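Local coordinates for Mypaa.01249.c (Mycobacterium paratuberculosis, PDB 3RD5), which probably acts as an oxidoreductase of the short-chain dehydrogenase/reductase family, although its substrate and physiological role remain uncharacterised, at residues I44-T50 with V64-D70; L69-D73 with G113-H119; A81-A87 with L125-L130. All coordinates share one frame; numbering follows the deposited sequence. Where two conformers were deposited one is given.

Contact 1: I44-T50 with V64-D70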
ATOM      1  N   ILE A  44      11.145   2.050  -8.907  1.00 14.13           N
ATOM      2  CA  ILE A  44      10.379   1.334  -9.931  1.00 15.33           C
ATOM      3  C   ILE A  44       8.906   1.647  -9.677  1.00 14.84           C
ATOM      4  O   ILE A  44       8.342   1.196  -8.662  1.00 15.04           O
ATOM      5  CB  ILE A  44      10.635  -0.170  -9.866  1.00 15.60           C
ATOM      6  CG1 ILE A  44      12.115  -0.474 -10.116  1.00 18.29           C
ATOM      7  CG2 ILE A  44       9.744  -0.918 -10.870  1.00 18.08           C
ATOM      8  CD1 ILE A  44      12.518  -1.904  -9.740  1.00 20.55           C
ATOM      9  N   MET A  45       8.315   2.473 -10.546  1.00 15.40           N
ATOM     10  CA  MET A  45       6.911   2.826 -10.456  0.50 16.55           C
ATOM     11  C   MET A  45       6.130   1.840 -11.287  1.00 16.29           C
ATOM     12  O   MET A  45       6.354   1.713 -12.495  1.00 19.01           O
ATOM     13  CB  MET A  45       6.666   4.235 -10.990  0.50 18.95           C
ATOM     14  CG  MET A  45       5.222   4.612 -11.125  0.50 21.02           C
ATOM     15  SD  MET A  45       4.489   4.787  -9.528  0.50 25.22           S
ATOM     16  CE  MET A  45       5.994   5.566  -8.825  0.50 13.27           C
ATOM     17  N   ALA A  46       5.192   1.152 -10.653  1.00 14.70           N
ATOM     18  CA  ALA A  46       4.436   0.056 -11.266  1.00 14.77           C
ATOM     19  C   ALA A  46       2.996   0.505 -11.438  1.00 14.66           C
ATOM     20  O   ALA A  46       2.278   0.692 -10.448  1.00 14.91           O
ATOM     21  CB  ALA A  46       4.553  -1.172 -10.371  1.00 16.12           C
ATOM     22  N   VAL A  47       2.590   0.738 -12.700  1.00 14.92           N
ATOM     23  CA  VAL A  47       1.340   1.421 -13.036  1.00 15.66           C
ATOM     24  C   VAL A  47       0.633   0.764 -14.204  1.00 16.19           C
ATOM     25  O   VAL A  47       1.265   0.102 -15.023  1.00 17.27           O
ATOM     26  CB  VAL A  47       1.582   2.900 -13.369  1.00 16.34           C
ATOM     27  CG1 VAL A  47       2.159   3.614 -12.143  1.00 18.84           C
ATOM     28  CG2 VAL A  47       2.500   3.107 -14.610  1.00 18.99           C
ATOM     29  N   ARG A  48      -0.681   0.972 -14.297  1.00 18.15           N
ATOM     30  CA  ARG A  48      -1.491   0.423 -15.383  0.50 20.32           C
ATOM     31  C   ARG A  48      -1.204   1.144 -16.685  1.00 21.25           C
ATOM     32  O   ARG A  48      -1.035   0.511 -17.749  1.00 23.66           O
ATOM     33  CB  ARG A  48      -2.982   0.554 -15.040  0.50 21.35           C
ATOM     34  CG  ARG A  48      -3.968  -0.149 -15.998  0.50 25.93           C
ATOM     35  CD  ARG A  48      -5.422   0.235 -15.653  0.50 30.51           C
ATOM     36  NE  ARG A  48      -6.437  -0.712 -16.131  0.50 34.75           N
ATOM     37  CZ  ARG A  48      -7.134  -1.551 -15.357  0.50 35.62           C
ATOM     38  NH1 ARG A  48      -6.939  -1.601 -14.044  0.50 33.66           N
ATOM     39  NH2 ARG A  48      -8.029  -2.359 -15.906  0.50 37.57           N
ATOM     40  N   ASP A  49      -1.169   2.476 -16.623  1.00 21.01           N
ATOM     41  CA  ASP A  49      -1.017   3.331 -17.811  1.00 22.54           C
ATOM     42  C   ASP A  49       0.421   3.814 -17.855  1.00 22.33           C
ATOM     43  O   ASP A  49       0.799   4.849 -17.258  1.00 22.67           O
ATOM     44  CB  ASP A  49      -1.997   4.519 -17.779  1.00 23.85           C
ATOM     45  CG  ASP A  49      -1.930   5.397 -19.029  1.00 26.90           C
ATOM     46  OD1 ASP A  49      -0.941   5.342 -19.813  1.00 27.01           O
ATOM     47  OD2 ASP A  49      -2.912   6.166 -19.246  1.00 31.73           O
ATOM     48  N   THR A  50       1.238   3.038 -18.539  1.00 22.20           N
ATOM     49  CA  THR A  50       2.673   3.319 -18.615  1.00 21.98           C
ATOM     50  C   THR A  50       3.020   4.515 -19.494  1.00 23.60           C
ATOM     51  O   THR A  50       4.046   5.158 -19.278  1.00 23.11           O
ATOM     52  CB  THR A  50       3.481   2.093 -19.062  1.00 22.14           C
ATOM     53  OG1 THR A  50       3.044   1.694 -20.374  1.00 26.05           O
ATOM     54  CG2 THR A  50       3.358   0.916 -18.081  1.00 22.89           C
ATOM     55  N   VAL A  64      13.598   7.293 -11.758  1.00 16.68           N
ATOM     56  CA  VAL A  64      12.244   6.718 -11.642  1.00 17.09           C
ATOM     57  C   VAL A  64      11.947   5.986 -12.945  1.00 17.25           C
ATOM     58  O   VAL A  64      11.777   6.623 -13.997  1.00 18.18           O
ATOM     59  CB  VAL A  64      11.165   7.781 -11.380  1.00 15.87           C
ATOM     60  CG1 VAL A  64       9.808   7.112 -11.198  1.00 18.13           C
ATOM     61  CG2 VAL A  64      11.499   8.625 -10.149  1.00 18.52           C
ATOM     62  N   GLU A  65      11.933   4.651 -12.874  1.00 16.67           N
ATOM     63  CA  GLU A  65      11.603   3.765 -13.988  1.00 17.33           C
ATOM     64  C   GLU A  65      10.135   3.407 -13.938  1.00 18.41           C
ATOM     65  O   GLU A  65       9.621   3.201 -12.872  1.00 19.12           O
ATOM     66  CB  GLU A  65      12.434   2.460 -13.952  1.00 17.58           C
ATOM     67  CG  GLU A  65      12.133   1.507 -15.122  1.00 22.45           C
ATOM     68  CD  GLU A  65      12.724   0.115 -14.992  1.00 24.51           C
ATOM     69  OE1 GLU A  65      13.454  -0.173 -14.013  1.00 25.29           O
ATOM     70  OE2 GLU A  65      12.450  -0.694 -15.921  1.00 25.16           O
ATOM     71  N   VAL A  66       9.481   3.329 -15.086  1.00 18.39           N
ATOM     72  CA  VAL A  66       8.074   2.924 -15.163  1.00 18.71           C
ATOM     73  C   VAL A  66       7.952   1.516 -15.760  1.00 18.31           C
ATOM     74  O   VAL A  66       8.527   1.217 -16.828  1.00 19.80           O
ATOM     75  CB  VAL A  66       7.319   3.930 -16.010  1.00 19.82           C
ATOM     76  CG1 VAL A  66       5.896   3.480 -16.280  1.00 21.17           C
ATOM     77  CG2 VAL A  66       7.306   5.275 -15.289  1.00 22.36           C
ATOM     78  N   ARG A  67       7.188   0.663 -15.066  1.00 17.33           N
ATOM     79  CA  ARG A  67       6.872  -0.696 -15.545  1.00 17.32           C
ATOM     80  C   ARG A  67       5.374  -0.918 -15.445  1.00 17.38           C
ATOM     81  O   ARG A  67       4.687  -0.318 -14.611  1.00 16.95           O
ATOM     82  CB  ARG A  67       7.597  -1.762 -14.735  1.00 17.59           C
ATOM     83  CG  ARG A  67       9.100  -1.694 -14.790  1.00 18.00           C
ATOM     84  CD  ARG A  67       9.744  -2.886 -14.153  1.00 19.22           C
ATOM     85  NE  ARG A  67      11.191  -2.669 -14.039  1.00 19.60           N
ATOM     86  CZ  ARG A  67      12.019  -3.435 -13.341  1.00 20.64           C
ATOM     87  NH1 ARG A  67      11.602  -4.537 -12.750  1.00 20.37           N
ATOM     88  NH2 ARG A  67      13.293  -3.077 -13.235  1.00 21.92           N
ATOM     89  N   GLU A  68       4.875  -1.825 -16.267  1.00 19.03           N
ATOM     90  CA  GLU A  68       3.446  -2.137 -16.306  0.50 18.43           C
ATOM     91  C   GLU A  68       3.031  -3.066 -15.191  1.00 18.24           C
ATOM     92  O   GLU A  68       3.663  -4.109 -14.957  1.00 19.50           O
ATOM     93  CB  GLU A  68       3.072  -2.797 -17.639  0.50 19.91           C
ATOM     94  CG  GLU A  68       1.592  -2.741 -17.940  0.50 18.06           C
ATOM     95  CD  GLU A  68       1.218  -3.466 -19.203  0.50 26.43           C
ATOM     96  OE1 GLU A  68       2.014  -3.452 -20.163  0.50 31.67           O
ATOM     97  OE2 GLU A  68       0.110  -4.052 -19.224  0.50 31.11           O
ATOM     98  N   LEU A  69       1.957  -2.675 -14.515  1.00 17.78           N
ATOM     99  CA  LEU A  69       1.310  -3.486 -13.489  1.00 16.87           C
ATOM    100  C   LEU A  69      -0.168  -3.137 -13.508  1.00 17.15           C
ATOM    101  O   LEU A  69      -0.531  -1.965 -13.313  1.00 18.05           O
ATOM    102  CB  LEU A  69       1.893  -3.223 -12.110  1.00 17.06           C
ATOM    103  CG  LEU A  69       1.132  -3.787 -10.902  1.00 16.80           C
ATOM    104  CD1 LEU A  69       1.159  -5.317 -11.006  1.00 18.50           C
ATOM    105  CD2 LEU A  69       1.743  -3.279  -9.595  1.00 18.09           C
ATOM    106  N   ASP A  70      -1.037  -4.151 -13.636  1.00 16.95           N
ATOM    107  CA  ASP A  70      -2.461  -3.998 -13.458  1.00 16.85           C
ATOM    108  C   ASP A  70      -2.893  -4.783 -12.221  1.00 15.75           C
ATOM    109  O   ASP A  70      -3.014  -6.015 -12.272  1.00 16.11           O
ATOM    110  CB  ASP A  70      -3.215  -4.518 -14.685  1.00 17.82           C
ATOM    111  CG  ASP A  70      -4.705  -4.316 -14.602  1.00 20.94           C
ATOM    112  OD1 ASP A  70      -5.195  -3.786 -13.592  1.00 19.71           O
ATOM    113  OD2 ASP A  70      -5.410  -4.701 -15.611  1.00 25.87           O
TER
HETATM  114  O   HOH W   1      -1.939  -2.091 -18.051  1.00 37.15           O
HETATM  115  O   HOH W   2       2.855  -1.075 -21.048  1.00 44.06           O

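Contact 2: L69-D73 with G113-H119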
ATOM      1  N   LEU A  69       1.957  -2.675 -14.515  1.00 17.78           N
ATOM      2  CA  LEU A  69       1.310  -3.486 -13.489  1.00 16.87           C
ATOM      3  C   LEU A  69      -0.168  -3.137 -13.508  1.00 17.15           C
ATOM      4  O   LEU A  69      -0.531  -1.965 -13.313  1.00 18.05           O
ATOM      5  CB  LEU A  69       1.893  -3.223 -12.110  1.00 17.06           C
ATOM      6  CG  LEU A  69       1.132  -3.787 -10.902  1.00 16.80           C
ATOM      7  CD1 LEU A  69       1.159  -5.317 -11.006  1.00 18.50           C
ATOM      8  CD2 LEU A  69       1.743  -3.279  -9.595  1.00 18.09           C
ATOM      9  N   ASP A  70      -1.037  -4.151 -13.636  1.00 16.95           N
ATOM     10  CA  ASP A  70      -2.461  -3.998 -13.458  1.00 16.85           C
ATOM     11  C   ASP A  70      -2.893  -4.783 -12.221  1.00 15.75           C
ATOM     12  O   ASP A  70      -3.014  -6.015 -12.272  1.00 16.11           O
ATOM     13  CB  ASP A  70      -3.215  -4.518 -14.685  1.00 17.82           C
ATOM     14  CG  ASP A  70      -4.705  -4.316 -14.602  1.00 20.94           C
ATOM     15  OD1 ASP A  70      -5.195  -3.786 -13.592  1.00 19.71           O
ATOM     16  OD2 ASP A  70      -5.410  -4.701 -15.611  1.00 25.87           O
ATOM     17  N   LEU A  71      -3.080  -4.095 -11.102  1.00 15.01           N
ATOM     18  CA  LEU A  71      -3.492  -4.720  -9.853  1.00 14.54           C
ATOM     19  C   LEU A  71      -4.843  -5.402  -9.920  1.00 16.03           C
ATOM     20  O   LEU A  71      -5.138  -6.198  -9.055  1.00 17.58           O
ATOM     21  CB  LEU A  71      -3.493  -3.711  -8.700  1.00 15.04           C
ATOM     22  CG  LEU A  71      -2.096  -3.272  -8.211  1.00 14.39           C
ATOM     23  CD1 LEU A  71      -2.268  -1.979  -7.384  1.00 14.92           C
ATOM     24  CD2 LEU A  71      -1.490  -4.405  -7.319  1.00 15.20           C
ATOM     25  N   GLN A  72      -5.646  -5.112 -10.944  1.00 15.55           N
ATOM     26  CA  GLN A  72      -6.932  -5.778 -11.202  1.00 16.22           C
ATOM     27  C   GLN A  72      -6.825  -7.019 -12.062  1.00 16.66           C
ATOM     28  O   GLN A  72      -7.845  -7.513 -12.566  1.00 17.58           O
ATOM     29  CB  GLN A  72      -7.944  -4.803 -11.833  1.00 16.87           C
ATOM     30  CG  GLN A  72      -8.167  -3.570 -10.957  1.00 19.00           C
ATOM     31  CD  GLN A  72      -9.330  -2.681 -11.389  1.00 26.71           C
ATOM     32  OE1 GLN A  72     -10.258  -3.118 -12.088  1.00 33.53           O
ATOM     33  NE2 GLN A  72      -9.341  -1.456 -10.870  1.00 26.14           N
ATOM     34  N   ASP A  73      -5.617  -7.535 -12.222  1.00 16.59           N
ATOM     35  CA  ASP A  73      -5.375  -8.741 -13.060  1.00 16.61           C
ATOM     36  C   ASP A  73      -4.220  -9.511 -12.416  1.00 16.75           C
ATOM     37  O   ASP A  73      -3.071  -9.113 -12.521  1.00 17.34           O
ATOM     38  CB  ASP A  73      -5.085  -8.295 -14.498  1.00 17.77           C
ATOM     39  CG  ASP A  73      -4.789  -9.431 -15.454  1.00 20.56           C
ATOM     40  OD1 ASP A  73      -4.565 -10.572 -15.014  1.00 22.01           O
ATOM     41  OD2 ASP A  73      -4.804  -9.172 -16.697  1.00 26.10           O
ATOM     42  N   GLY A 113     -10.385  -5.651  -4.525  1.00 13.10           N
ATOM     43  CA  GLY A 113      -9.507  -6.332  -5.479  1.00 13.70           C
ATOM     44  C   GLY A 113      -8.240  -5.550  -5.781  1.00 13.72           C
ATOM     45  O   GLY A 113      -7.144  -6.135  -5.872  1.00 14.34           O
ATOM     46  N   THR A 114      -8.368  -4.267  -5.992  1.00 13.15           N
ATOM     47  CA  THR A 114      -7.236  -3.398  -6.325  1.00 13.27           C
ATOM     48  C   THR A 114      -6.414  -3.088  -5.077  1.00 13.08           C
ATOM     49  O   THR A 114      -5.195  -3.266  -5.032  1.00 14.75           O
ATOM     50  CB  THR A 114      -7.713  -2.055  -6.917  1.00 14.01           C
ATOM     51  OG1 THR A 114      -8.508  -2.299  -8.091  1.00 15.29           O
ATOM     52  CG2 THR A 114      -6.520  -1.136  -7.277  1.00 16.32           C
ATOM     53  N   ASN A 115      -7.081  -2.597  -4.030  1.00 11.71           N
ATOM     54  CA  ASN A 115      -6.402  -1.963  -2.912  1.00 11.04           C
ATOM     55  C   ASN A 115      -5.799  -2.991  -1.978  1.00 11.54           C
ATOM     56  O   ASN A 115      -4.741  -2.759  -1.400  1.00 12.19           O
ATOM     57  CB  ASN A 115      -7.404  -1.118  -2.139  1.00 11.43           C
ATOM     58  CG  ASN A 115      -7.985   0.046  -2.934  1.00 11.59           C
ATOM     59  OD1 ASN A 115      -7.525   0.358  -4.043  1.00 12.55           O
ATOM     60  ND2 ASN A 115      -9.012   0.704  -2.371  1.00 11.86           N
ATOM     61  N   HIS A 116      -6.487  -4.124  -1.816  1.00 11.51           N
ATOM     62  CA  HIS A 116      -6.004  -5.191  -0.953  1.00 10.89           C
ATOM     63  C   HIS A 116      -5.501  -6.427  -1.710  1.00 11.52           C
ATOM     64  O   HIS A 116      -4.337  -6.822  -1.570  1.00 12.91           O
ATOM     65  CB  HIS A 116      -7.081  -5.592   0.089  1.00 12.02           C
ATOM     66  CG  HIS A 116      -6.726  -6.802   0.872  1.00 11.55           C
ATOM     67  ND1 HIS A 116      -5.662  -6.844   1.745  1.00 13.29           N
ATOM     68  CD2 HIS A 116      -7.286  -8.034   0.899  1.00 12.59           C
ATOM     69  CE1 HIS A 116      -5.564  -8.064   2.257  1.00 13.48           C
ATOM     70  NE2 HIS A 116      -6.548  -8.812   1.762  1.00 12.94           N
ATOM     71  N   LEU A 117      -6.366  -7.092  -2.477  1.00 11.54           N
ATOM     72  CA  LEU A 117      -5.976  -8.408  -3.004  1.00 12.42           C
ATOM     73  C   LEU A 117      -4.815  -8.382  -3.964  1.00 12.13           C
ATOM     74  O   LEU A 117      -3.925  -9.238  -3.910  1.00 12.57           O
ATOM     75  CB  LEU A 117      -7.178  -9.173  -3.611  1.00 12.55           C
ATOM     76  CG  LEU A 117      -8.297  -9.504  -2.603  1.00 11.88           C
ATOM     77  CD1 LEU A 117      -9.631  -9.899  -3.311  1.00 14.49           C
ATOM     78  CD2 LEU A 117      -7.892 -10.606  -1.593  1.00 13.20           C
ATOM     79  N   GLY A 118      -4.777  -7.370  -4.827  1.00 12.50           N
ATOM     80  CA  GLY A 118      -3.651  -7.294  -5.769  1.00 12.87           C
ATOM     81  C   GLY A 118      -2.326  -7.018  -5.030  1.00 12.00           C
ATOM     82  O   GLY A 118      -1.300  -7.571  -5.381  1.00 13.23           O
ATOM     83  N   HIS A 119      -2.380  -6.170  -4.023  1.00 12.08           N
ATOM     84  CA  HIS A 119      -1.232  -5.889  -3.141  1.00 12.04           C
ATOM     85  C   HIS A 119      -0.809  -7.095  -2.305  1.00 12.09           C
ATOM     86  O   HIS A 119       0.376  -7.340  -2.088  1.00 12.77           O
ATOM     87  CB  HIS A 119      -1.499  -4.676  -2.259  1.00 12.63           C
ATOM     88  CG  HIS A 119      -1.344  -3.362  -2.974  1.00 11.66           C
ATOM     89  ND1 HIS A 119      -2.235  -2.321  -2.798  1.00 12.62           N
ATOM     90  CD2 HIS A 119      -0.350  -2.889  -3.766  1.00 11.50           C
ATOM     91  CE1 HIS A 119      -1.796  -1.270  -3.495  1.00 12.26           C
ATOM     92  NE2 HIS A 119      -0.671  -1.603  -4.132  1.00 12.00           N
TER
HETATM   93  O   HOH W   3      -6.487  -8.205  -7.727  1.00 17.89           O

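Contact 3: A81-A87 with L125-L130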
ATOM      1  N   ALA A  81       5.887  -9.029 -10.855  1.00 16.59           N
ATOM      2  CA  ALA A  81       6.728  -9.496  -9.771  1.00 18.13           C
ATOM      3  C   ALA A  81       7.901 -10.314 -10.244  1.00 19.27           C
ATOM      4  O   ALA A  81       9.010 -10.198  -9.697  1.00 19.65           O
ATOM      5  CB  ALA A  81       5.887 -10.307  -8.751  1.00 18.49           C
ATOM      6  N   ASP A  82       7.669 -11.175 -11.230  1.00 19.99           N
ATOM      7  CA  ASP A  82       8.734 -12.043 -11.723  1.00 22.08           C
ATOM      8  C   ASP A  82       9.853 -11.246 -12.360  1.00 22.29           C
ATOM      9  O   ASP A  82      10.989 -11.715 -12.413  1.00 23.43           O
ATOM     10  CB  ASP A  82       8.159 -13.049 -12.708  1.00 24.06           C
ATOM     11  CG  ASP A  82       7.372 -14.171 -12.017  1.00 29.14           C
ATOM     12  OD1 ASP A  82       7.462 -14.351 -10.773  1.00 35.57           O
ATOM     13  OD2 ASP A  82       6.657 -14.888 -12.754  1.00 37.38           O
ATOM     14  N   GLY A  83       9.548 -10.043 -12.838  1.00 20.40           N
ATOM     15  CA  GLY A  83      10.548  -9.143 -13.385  1.00 20.40           C
ATOM     16  C   GLY A  83      11.364  -8.334 -12.408  1.00 19.80           C
ATOM     17  O   GLY A  83      12.299  -7.634 -12.838  1.00 21.30           O
ATOM     18  N   VAL A  84      11.005  -8.383 -11.120  1.00 18.85           N
ATOM     19  CA  VAL A  84      11.759  -7.653 -10.091  1.00 18.34           C
ATOM     20  C   VAL A  84      12.795  -8.585  -9.489  1.00 19.76           C
ATOM     21  O   VAL A  84      12.447  -9.534  -8.762  1.00 20.00           O
ATOM     22  CB  VAL A  84      10.831  -7.121  -8.985  1.00 17.37           C
ATOM     23  CG1 VAL A  84      11.634  -6.369  -7.931  1.00 19.35           C
ATOM     24  CG2 VAL A  84       9.804  -6.184  -9.592  1.00 18.81           C
ATOM     25  N   SER A  85      14.067  -8.338  -9.784  1.00 21.56           N
ATOM     26  CA  SER A  85      15.111  -9.224  -9.262  1.00 22.51           C
ATOM     27  C   SER A  85      15.381  -9.069  -7.776  1.00 21.91           C
ATOM     28  O   SER A  85      15.847  -9.999  -7.114  1.00 22.91           O
ATOM     29  CB  SER A  85      16.419  -9.039 -10.031  1.00 24.87           C
ATOM     30  OG  SER A  85      16.810  -7.697  -9.991  1.00 28.29           O
ATOM     31  N   GLY A  86      15.071  -7.893  -7.233  1.00 20.46           N
ATOM     32  CA  GLY A  86      15.263  -7.615  -5.819  1.00 20.56           C
ATOM     33  C   GLY A  86      14.841  -6.193  -5.540  1.00 20.09           C
ATOM     34  O   GLY A  86      14.826  -5.351  -6.440  1.00 19.75           O
ATOM     35  N   ALA A  87      14.446  -5.922  -4.300  1.00 17.93           N
ATOM     36  CA  ALA A  87      14.152  -4.555  -3.874  1.00 17.82           C
ATOM     37  C   ALA A  87      14.399  -4.422  -2.391  1.00 17.36           C
ATOM     38  O   ALA A  87      14.442  -5.417  -1.650  1.00 17.96           O
ATOM     39  CB  ALA A  87      12.729  -4.136  -4.229  1.00 18.43           C
ATOM     40  N   LEU A 125       4.590 -12.471  -3.519  1.00 15.15           N
ATOM     41  CA  LEU A 125       5.483 -12.843  -4.611  1.00 16.39           C
ATOM     42  C   LEU A 125       6.848 -12.151  -4.507  1.00 16.92           C
ATOM     43  O   LEU A 125       7.867 -12.765  -4.873  1.00 19.23           O
ATOM     44  CB  LEU A 125       4.830 -12.532  -5.945  1.00 16.76           C
ATOM     45  CG  LEU A 125       3.622 -13.393  -6.293  1.00 18.29           C
ATOM     46  CD1 LEU A 125       2.826 -12.781  -7.435  1.00 20.37           C
ATOM     47  CD2 LEU A 125       4.048 -14.851  -6.621  1.00 21.17           C
ATOM     48  N   LEU A 126       6.915 -10.943  -3.956  1.00 15.63           N
ATOM     49  CA  LEU A 126       8.189 -10.218  -3.811  1.00 16.15           C
ATOM     50  C   LEU A 126       8.961 -10.516  -2.524  1.00 16.56           C
ATOM     51  O   LEU A 126      10.178 -10.303  -2.456  1.00 16.85           O
ATOM     52  CB  LEU A 126       7.963  -8.721  -3.932  1.00 15.24           C
ATOM     53  CG  LEU A 126       7.541  -8.221  -5.302  1.00 15.90           C
ATOM     54  CD1 LEU A 126       7.312  -6.673  -5.298  1.00 19.14           C
ATOM     55  CD2 LEU A 126       8.604  -8.579  -6.353  1.00 18.93           C
ATOM     56  N   LEU A 127       8.264 -10.947  -1.464  1.00 16.46           N
ATOM     57  CA  LEU A 127       8.864 -11.102  -0.152  1.00 16.13           C
ATOM     58  C   LEU A 127      10.209 -11.840  -0.116  1.00 16.94           C
ATOM     59  O   LEU A 127      11.107 -11.375   0.598  1.00 17.51           O
ATOM     60  CB  LEU A 127       7.901 -11.762   0.843  1.00 17.00           C
ATOM     61  CG  LEU A 127       6.959 -10.836   1.583  1.00 17.63           C
ATOM     62  CD1 LEU A 127       5.877 -11.641   2.307  1.00 19.13           C
ATOM     63  CD2 LEU A 127       7.648  -9.910   2.599  1.00 18.29           C
ATOM     64  N   PRO A 128      10.358 -12.929  -0.875  1.00 17.60           N
ATOM     65  CA  PRO A 128      11.655 -13.630  -0.858  1.00 18.94           C
ATOM     66  C   PRO A 128      12.840 -12.814  -1.369  1.00 18.17           C
ATOM     67  O   PRO A 128      13.999 -13.243  -1.165  1.00 20.32           O
ATOM     68  CB  PRO A 128      11.399 -14.842  -1.761  1.00 19.91           C
ATOM     69  CG  PRO A 128       9.945 -15.022  -1.743  1.00 19.87           C
ATOM     70  CD  PRO A 128       9.367 -13.653  -1.690  1.00 17.85           C
ATOM     71  N   ARG A 129      12.578 -11.715  -2.063  1.00 17.18           N
ATOM     72  CA  ARG A 129      13.606 -10.876  -2.674  1.00 18.01           C
ATOM     73  C   ARG A 129      13.608  -9.438  -2.152  1.00 17.39           C
ATOM     74  O   ARG A 129      14.270  -8.569  -2.715  1.00 18.21           O
ATOM     75  CB  ARG A 129      13.470 -10.916  -4.189  1.00 19.06           C
ATOM     76  CG  ARG A 129      13.560 -12.360  -4.729  1.00 20.32           C
ATOM     77  CD  ARG A 129      13.686 -12.424  -6.255  1.00 22.99           C
ATOM     78  NE  ARG A 129      12.565 -11.807  -6.925  1.00 21.83           N
ATOM     79  CZ  ARG A 129      11.355 -12.316  -7.044  1.00 24.18           C
ATOM     80  NH1 ARG A 129      11.051 -13.491  -6.517  1.00 25.67           N
ATOM     81  NH2 ARG A 129      10.423 -11.635  -7.707  1.00 26.45           N
ATOM     82  N   LEU A 130      12.925  -9.224  -1.037  1.00 16.94           N
ATOM     83  CA  LEU A 130      12.899  -7.929  -0.346  0.70 16.40           C
ATOM     84  C   LEU A 130      13.876  -7.936   0.826  1.00 17.01           C
ATOM     85  O   LEU A 130      14.023  -8.952   1.542  1.00 18.31           O
ATOM     86  CB  LEU A 130      11.506  -7.618   0.203  0.70 16.86           C
ATOM     87  CG  LEU A 130      10.399  -7.287  -0.798  0.70 17.66           C
ATOM     88  CD1 LEU A 130       9.077  -6.929  -0.059  0.70 17.82           C
ATOM     89  CD2 LEU A 130      10.813  -6.184  -1.800  0.70 20.78           C
TER
HETATM   90  O   HOH W   4       7.972 -13.319  -8.413  1.00 33.32           O

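Contact 1: I44-T50 with V64-D70
The carbonyl oxygen V47 O takes a 2.9 Å hydrogen bond from L69 N, above the carbonyl plane and just beyond the neighbouring strand, and a CA-H contact from E68 at that strand's end. This is the C-terminal end of a parallel pairing in a Rossmann-type sheet, where strand 42-47 and the outermost strand 63-68 are joined through helix 50-57 in a beta-alpha-beta unit. Further back, M45 N meets E65 O at 2.8 Å and M45 O receives R67 N at 2.9 Å, both nearly straight, and V47 N reaches R67 O. The I44, A46, E65 and R67 side chains share one face, where F80 of helix 74-82 packs on A46 and R67. There I44 CD1 lies 3.7 Å above the R67 guanidinium plane, offset toward its rim. E65 takes the edge of the same group: R67 NE bonds to E65 OE2 at 3.0 Å and NH2 to OE1, a side-on grip reached by an extended chain with CG beside the backbone N (chi1 -62°). A46 CB rests against L69 CD2 at 3.6 Å. V66 lies on the other face with M45; the V66 and V47 side chains cross at about a right angle, V66 CG1 3.8 Å from V47 CG2. In one of two E68 conformers, so with some doubt, waters link its carboxylate to R48 O and T50 OG1. R48 also has two conformers, making its salt bridge to D70 less certain; in one, NH1 lies 2.8 Å from D70 OD1, but the oxygen sits well out of the guanidinium plane and no N-H points at it.

Contact 2: L69-D73 with G113-H119
L71 inserts its two methyl groups against residues 113-119 of helix 110-126, its CG opposite the carbonyl carbon and beside the backbone N (chi1 -72°), which sends them to the helix. L71 CD1 lies 3.6 Å from H119 NE2 and 4.1 Å from the ring centroid, 30° off the ring normal, an off-centre CH-pi contact. L71 CD2 presses on G118 C, 3.6 Å away, and the bare CA of G118 leaves room for the carbonyl oxygen of L71. Beside them the extended Q72 side chain crosses T114 obliquely; T114 OG1 is hydrogen-bonded to S110 O, one turn back. A water donates to L71 O at 2.8 Å and to G113 O at 2.9 Å. In the next shell, G113 O also accepts G118 N within a wider pi-type turn. The H119 ring is fixed at both nitrogens: ND1 donates in the ring plane to N115 O at 2.9 Å, and NE2 pairs with T22 OG1 on a central strand. On the loop side, D70 to D73 form a type I turn, and D70 OD1 accepts Q72 N at 3.0 Å in an Asx turn; D73 then N-caps the following helix. N115, touching Y165 and K169, probably corresponds to the asparagine of the family's Asn-Ser-Tyr-Lys group. The D70-D73 turn after strand 63-68 probably corresponds to the loop that borders the adenine of the cofactor in relatives.

Contact 3: A81-A87 with L125-L130
R129 and V84 make the main polar grip: the single oxygen V84 O accepts from R129 NE at 2.9 Å and from R129 NH2 at 3.1 Å, a side-on grip by two nitrogens on one oxygen, which lies close to the guanidinium plane. A bend at chi3 (-60°) turns the guanidinium toward the 81-87 segment. A81 O, which also receives V84 N, lies at the edge of the group, 2.8 Å from R129 NH2. These carbonyls come from the C-terminal part of helix 74-82 and what follows it, a place where partial negative charge would probably suit an arginine. One water extends the grip, donating to D82 OD1 at 2.6 Å and accepting from R129 NH2, so the opposite charges of D82 and R129 meet through solvent rather than directly.

Backbone pairing follows farther along. A87 N donates to R129 O at 3.1 Å, tilted from the carbonyl plane, and with the A87-T131 backbone bond this forms the parallel bridge of A87 and L130; the CA-H of L130 also approaches A87 O. G86 CA comes up to R129 O.

Apolar contacts fill in behind the polar ones. A81 CB meets L125 CB at 3.7 Å. L126 CD2 reaches past it toward A81 O and V84 CB, 3.7 Å from the latter, the V84 and L126 side chains crossing at about a right angle. A87 CB touches L130 CD2 at 3.7 Å in one of two L130 conformers, so less certainly.

The end of helix 74-82 and start of strand 87-92 thus meet the end of helix 110-126 and start of strand 130-131. L126 and L130 both pack on L90 of strand 87-92, and A87 packs on T18 and V20 of the adjacent strand 18-22.

All three contacts lie in the Rossmann-type domain. Contacts 1 and 2 have centres about 13 Å apart and share L69 and D70, so strand 63-68 runs directly from its sheet pairing into the loop that meets helix 110-126; R48 also packs on Q72. Contact 3, about 15 Å from contact 1 and 16 Å from contact 2 between centres, comes after contact 1 along the chain, while its segments alternate with those of contact 2. R67 of contact 1 reaches G83 and V84. Contacts 2 and 3 use helix 110-126 at different levels, their nearest atoms about 6 Å apart, the first beside the probable cofactor and active-site end, the second at its C-terminal end.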